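Local coordinates for protein lactococcal phage P2 ORF15 (Lactococcus phage p2, PDB 2WZP) that belongs to the distal tail (Dit) protein family and probably forms part of the baseplate at the tip of the phage tail, at residues 108-111 with 112-116; 267-271 with 272-276. All blocks are in the same frame, centred on the assembly; numbering follows the deposited sequence.

Contact 1 of 2, residues 108-111 with 112-116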
loop_
_atom_site.group_PDB
_atom_site.type_symbol
_atom_site.label_atom_id
_atom_site.label_comp_id
_atom_site.label_asym_id
_atom_site.label_seq_id
_atom_site.Cartn_x
_atom_site.Cartn_y
_atom_site.Cartn_z
ATOM N N LYS M 108 30.748 -13.206 -14.257
ATOM C CA LYS M 108 32.140 -12.930 -13.903
ATOM C C LYS M 108 32.890 -12.274 -15.064
ATOM O O LYS M 108 33.560 -11.261 -14.855
ATOM C CB LYS M 108 32.837 -14.226 -13.471
ATOM C CG LYS M 108 34.170 -14.016 -12.788
ATOM C CD LYS M 108 34.780 -15.341 -12.370
ATOM C CE LYS M 108 36.244 -15.204 -12.005
ATOM N NZ LYS M 108 37.090 -14.823 -13.174
ATOM N N ASP M 109 32.761 -12.819 -16.285
ATOM C CA ASP M 109 33.451 -12.270 -17.450
ATOM C C ASP M 109 32.917 -10.930 -17.883
ATOM O O ASP M 109 33.712 -10.035 -18.151
ATOM C CB ASP M 109 33.457 -13.263 -18.623
ATOM C CG ASP M 109 34.289 -14.523 -18.422
ATOM O OD1 ASP M 109 34.966 -14.643 -17.350
ATOM O OD2 ASP M 109 34.284 -15.373 -19.324
ATOM N N PHE M 110 31.589 -10.770 -17.943
ATOM C CA PHE M 110 30.977 -9.512 -18.342
ATOM C C PHE M 110 31.352 -8.361 -17.427
ATOM O O PHE M 110 31.775 -7.314 -17.910
ATOM C CB PHE M 110 29.461 -9.654 -18.409
ATOM C CG PHE M 110 28.767 -8.437 -18.960
ATOM C CD1 PHE M 110 28.907 -8.086 -20.295
ATOM C CD2 PHE M 110 27.970 -7.644 -18.145
ATOM C CE1 PHE M 110 28.276 -6.961 -20.805
ATOM C CE2 PHE M 110 27.334 -6.517 -18.658
ATOM C CZ PHE M 110 27.484 -6.190 -19.987
ATOM N N VAL M 111 31.187 -8.550 -16.112
ATOM C CA VAL M 111 31.452 -7.519 -15.111
ATOM C C VAL M 111 32.937 -7.173 -15.050
ATOM O O VAL M 111 33.273 -5.980 -15.090
ATOM C CB VAL M 111 30.806 -7.823 -13.728
ATOM C CG1 VAL M 111 31.139 -6.743 -12.705
ATOM C CG2 VAL M 111 29.294 -7.996 -13.854
ATOM N N ASN M 112 33.823 -8.196 -15.036
ATOM C CA ASN M 112 35.269 -7.945 -14.991
ATOM C C ASN M 112 35.810 -7.354 -16.256
ATOM O O ASN M 112 36.832 -6.679 -16.195
ATOM C CB ASN M 112 36.087 -9.139 -14.506
ATOM C CG ASN M 112 35.871 -9.469 -13.051
ATOM O OD1 ASN M 112 36.151 -8.688 -12.142
ATOM N ND2 ASN M 112 35.366 -10.639 -12.790
ATOM N N ASP M 113 35.119 -7.551 -17.388
ATOM C CA ASP M 113 35.497 -6.943 -18.659
ATOM C C ASP M 113 35.232 -5.460 -18.603
ATOM O O ASP M 113 36.041 -4.692 -19.108
ATOM C CB ASP M 113 34.728 -7.567 -19.826
ATOM C CG ASP M 113 35.342 -8.826 -20.397
ATOM O OD1 ASP M 113 36.375 -9.299 -19.844
ATOM O OD2 ASP M 113 34.767 -9.374 -21.352
ATOM N N ILE M 114 34.103 -5.059 -17.977
ATOM C CA ILE M 114 33.716 -3.662 -17.745
ATOM C C ILE M 114 34.715 -3.063 -16.764
ATOM O O ILE M 114 35.338 -2.041 -17.064
ATOM C CB ILE M 114 32.242 -3.521 -17.241
ATOM C CG1 ILE M 114 31.235 -3.894 -18.368
ATOM C CG2 ILE M 114 31.976 -2.106 -16.689
ATOM C CD1 ILE M 114 29.852 -4.143 -17.951
ATOM N N LEU M 115 34.907 -3.746 -15.617
ATOM C CA LEU M 115 35.803 -3.318 -14.546
ATOM C C LEU M 115 37.266 -3.161 -14.952
ATOM O O LEU M 115 37.977 -2.384 -14.332
ATOM C CB LEU M 115 35.644 -4.216 -13.303
ATOM C CG LEU M 115 34.337 -4.096 -12.493
ATOM C CD1 LEU M 115 34.312 -5.066 -11.346
ATOM C CD2 LEU M 115 34.108 -2.679 -11.970
ATOM N N SER M 116 37.713 -3.868 -15.992
ATOM C CA SER M 116 39.107 -3.822 -16.446
ATOM C C SER M 116 39.463 -2.563 -17.286
ATOM O O SER M 116 40.638 -2.320 -17.539
ATOM C CB SER M 116 39.451 -5.101 -17.198
ATOM O OG SER M 116 38.801 -5.086 -18.459
#
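Residues Lys108 to Val111 and Asn112 to Leu115 are successive turns of one alpha-helix, joined by backbone bonds from each N-H to the carbonyl four residues back. The bond from Leu115 N to Val111 O is nearly straight, at 2.8 Å and 170°. Lys108 O takes two donors from the same residue. Asn112 N reaches it at 3.1 Å in the usual helical way. Asn112 ND2 also reaches Lys108 O, at 2.8 Å, but with a more bent N-H...O angle of 130°. The two donors come from opposite faces of the carbonyl plane. The Asn112 side chain folds back because its CG lies beside its own backbone N, anti to the carbonyl carbon (chi1 -68°). Its ND2 then sits 3.6 Å from Lys108 CG. The apolar side is built differently. The methyl CD1 of Ile114 lies over one face of the Phe110 ring, offset toward the rim, in a CH-pi contact. Its nearest ring atom is Phe110 CE2, at 3.5 Å. Val111 and Leu115 lie side by side and point the same way, with Val111 CG1 and Leu115 CD1 3.8 Å apart. Near the C-terminal end of the helix, Ser116 OG donates to Asp113 O at 2.9 Å, from above the carbonyl plane. The carboxylate of Asp113 turns to Lys45 in a salt bridge and to Trp47 NE1 in a hydrogen bond. Phe110 and Ile114 meet Ile156 of strand 153-163, while Val111 and Leu115 meet Phe325 and Leu64 of a neighbouring subunit. Lys108 O is thus gripped by two donors of one residue. This ties the Asn112 amide to the helix, and ND2 adds a weak bond to Phe325 O of that subunit.

Contact 2 of 2, residues 267-271 with 272-276; sequences LINTD and VNDET
Asp271 holds its CG anti to the backbone N (chi1 178°), and this carries OD1 forward to the N-H of Asn273. Asn269 has a similar first torsion (chi1 -166°), which sets its OD1 near the backbone N of Asp271. The bond from Asp271 N to Asn269 OD1 is 3.0 Å long and forms an Asx turn. The donor lies above the plane of the amide, not on a lone pair. Asn273 N meets Asp271 OD1 at 3.0 Å, also from above the carboxylate plane. A water donates to the same Asp271 OD1 at 2.7 Å and accepts from Asn273 ND2 at 2.8 Å. It bridges the two side chains across the turn. Asp271 to Asp274 form a type I beta turn, closed by the bond from Asp274 N to Asp271 O at 3.1 Å. Farther from the turn, Asn269 and Thr276 make an antiparallel hydrogen-bonded pair. Asn269 N donates to Thr276 O at 2.7 Å, and Thr276 N returns a bond to a lone pair of Asn269 O. Leu267 CD2 rests 3.7 Å from Thr276 CG2, an apolar touch beside the Asn269-Thr276 pair. Parts of the loop also meet other chains. Glu275 OE1 bonds to Tyr277 OH of the same chain, and its OE2 forms a salt bridge with a basic side chain of another protein. The loop of this beta hairpin is therefore held from within by two side chains that each accept a backbone N-H. Asp271 OD1, with two donors, probably has its negative charge partly offset. The water-bridged Asn273 amide is also bonded to Met79 N and Gly77 O of a neighbouring subunit, which would limit its rotation.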
loop_
_atom_site.group_PDB
_atom_site.type_symbol
_atom_site.label_atom_id
_atom_site.label_comp_id
_atom_site.label_asym_id
_atom_site.label_seq_id
_atom_site.Cartn_x
_atom_site.Cartn_y
_atom_site.Cartn_z
ATOM N N LEU M 267 50.343 15.082 -32.386
ATOM C CA LEU M 267 49.046 14.495 -32.060
ATOM C C LEU M 267 48.363 15.345 -31.002
ATOM O O LEU M 267 48.966 15.682 -29.983
ATOM C CB LEU M 267 49.189 13.026 -31.617
ATOM C CG LEU M 267 47.891 12.237 -31.377
ATOM C CD1 LEU M 267 48.080 10.774 -31.707
ATOM C CD2 LEU M 267 47.439 12.357 -29.960
ATOM N N ILE M 268 47.119 15.719 -31.268
ATOM C CA ILE M 268 46.293 16.507 -30.345
ATOM C C ILE M 268 45.002 15.767 -30.005
ATOM O O ILE M 268 44.485 15.047 -30.851
ATOM C CB ILE M 268 46.060 17.992 -30.757
ATOM C CG1 ILE M 268 45.296 18.114 -32.085
ATOM C CG2 ILE M 268 47.391 18.781 -30.806
ATOM C CD1 ILE M 268 44.817 19.525 -32.439
ATOM N N ASN M 269 44.507 15.916 -28.755
ATOM C CA ASN M 269 43.239 15.345 -28.332
ATOM C C ASN M 269 42.636 16.209 -27.267
ATOM O O ASN M 269 43.185 16.308 -26.171
ATOM C CB ASN M 269 43.366 13.897 -27.877
ATOM C CG ASN M 269 42.034 13.211 -27.772
ATOM O OD1 ASN M 269 40.940 13.834 -27.684
ATOM N ND2 ASN M 269 42.103 11.909 -27.736
ATOM N N THR M 270 41.508 16.861 -27.594
ATOM C CA THR M 270 40.827 17.795 -26.680
ATOM C C THR M 270 39.861 17.115 -25.691
ATOM O O THR M 270 39.211 17.803 -24.896
ATOM C CB THR M 270 40.170 18.925 -27.446
ATOM O OG1 THR M 270 39.129 18.392 -28.249
ATOM C CG2 THR M 270 41.141 19.695 -28.310
ATOM N N ASP M 271 39.763 15.767 -25.746
ATOM C CA ASP M 271 38.926 14.976 -24.838
ATOM C C ASP M 271 39.367 15.297 -23.409
ATOM O O ASP M 271 40.517 15.047 -23.081
ATOM C CB ASP M 271 39.114 13.474 -25.142
ATOM C CG ASP M 271 38.360 12.478 -24.283
ATOM O OD1 ASP M 271 37.874 12.868 -23.188
ATOM O OD2 ASP M 271 38.323 11.291 -24.656
ATOM N N VAL M 272 38.473 15.822 -22.561
ATOM C CA VAL M 272 38.828 16.191 -21.187
ATOM C C VAL M 272 39.450 15.087 -20.354
ATOM O O VAL M 272 40.222 15.376 -19.447
ATOM C CB VAL M 272 37.714 16.956 -20.413
ATOM C CG1 VAL M 272 37.455 18.306 -21.058
ATOM C CG2 VAL M 272 36.420 16.137 -20.254
ATOM N N ASN M 273 39.111 13.828 -20.668
ATOM C CA ASN M 273 39.560 12.642 -19.938
ATOM C C ASN M 273 40.767 11.923 -20.581
ATOM O O ASN M 273 41.326 10.986 -20.013
ATOM C CB ASN M 273 38.387 11.712 -19.690
ATOM C CG ASN M 273 37.244 12.412 -18.999
ATOM O OD1 ASN M 273 37.368 12.949 -17.883
ATOM N ND2 ASN M 273 36.104 12.445 -19.659
ATOM N N ASP M 274 41.157 12.338 -21.773
ATOM C CA ASP M 274 42.343 11.799 -22.431
ATOM C C ASP M 274 42.983 12.884 -23.272
ATOM O O ASP M 274 43.247 12.708 -24.453
ATOM C CB ASP M 274 42.030 10.521 -23.234
ATOM C CG ASP M 274 43.216 9.822 -23.867
ATOM O OD1 ASP M 274 44.223 9.585 -23.153
ATOM O OD2 ASP M 274 43.140 9.514 -25.057
ATOM N N GLU M 275 43.233 14.025 -22.636
ATOM C CA GLU M 275 43.771 15.249 -23.235
ATOM C C GLU M 275 45.257 15.065 -23.501
ATOM O O GLU M 275 46.005 14.751 -22.579
ATOM C CB GLU M 275 43.467 16.457 -22.313
ATOM C CG GLU M 275 43.688 17.811 -22.952
ATOM C CD GLU M 275 43.330 19.024 -22.120
ATOM O OE1 GLU M 275 43.268 20.128 -22.707
ATOM O OE2 GLU M 275 43.125 18.885 -20.892
ATOM N N THR M 276 45.673 15.219 -24.767
ATOM C CA THR M 276 47.033 14.977 -25.268
ATOM C C THR M 276 47.463 16.054 -26.269
ATOM O O THR M 276 46.691 16.404 -27.164
ATOM C CB THR M 276 47.061 13.613 -26.004
ATOM O OG1 THR M 276 46.510 12.588 -25.184
ATOM C CG2 THR M 276 48.425 13.220 -26.449
HETATM O O HOH W 1 35.764 11.459 -22.251
#

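The chain passes contact 1 first and contact 2 much later. They lie in series and neither nests in nor crosses the other. Contact 1 closes no loop: it joins successive turns of helix 100-115, which packs on strands 130-140 and 153-163 in the N-terminal part of the chain. Contact 2 closes the short loop between strands 265-269 and 276-281, in a separate group of antiparallel strands in the C-terminal part. The two centres are 26 Å apart, and their nearest atoms are about 14 Å apart, so they do not touch. Both meet a second copy of the protein, so each links its own part of the fold to the assembly.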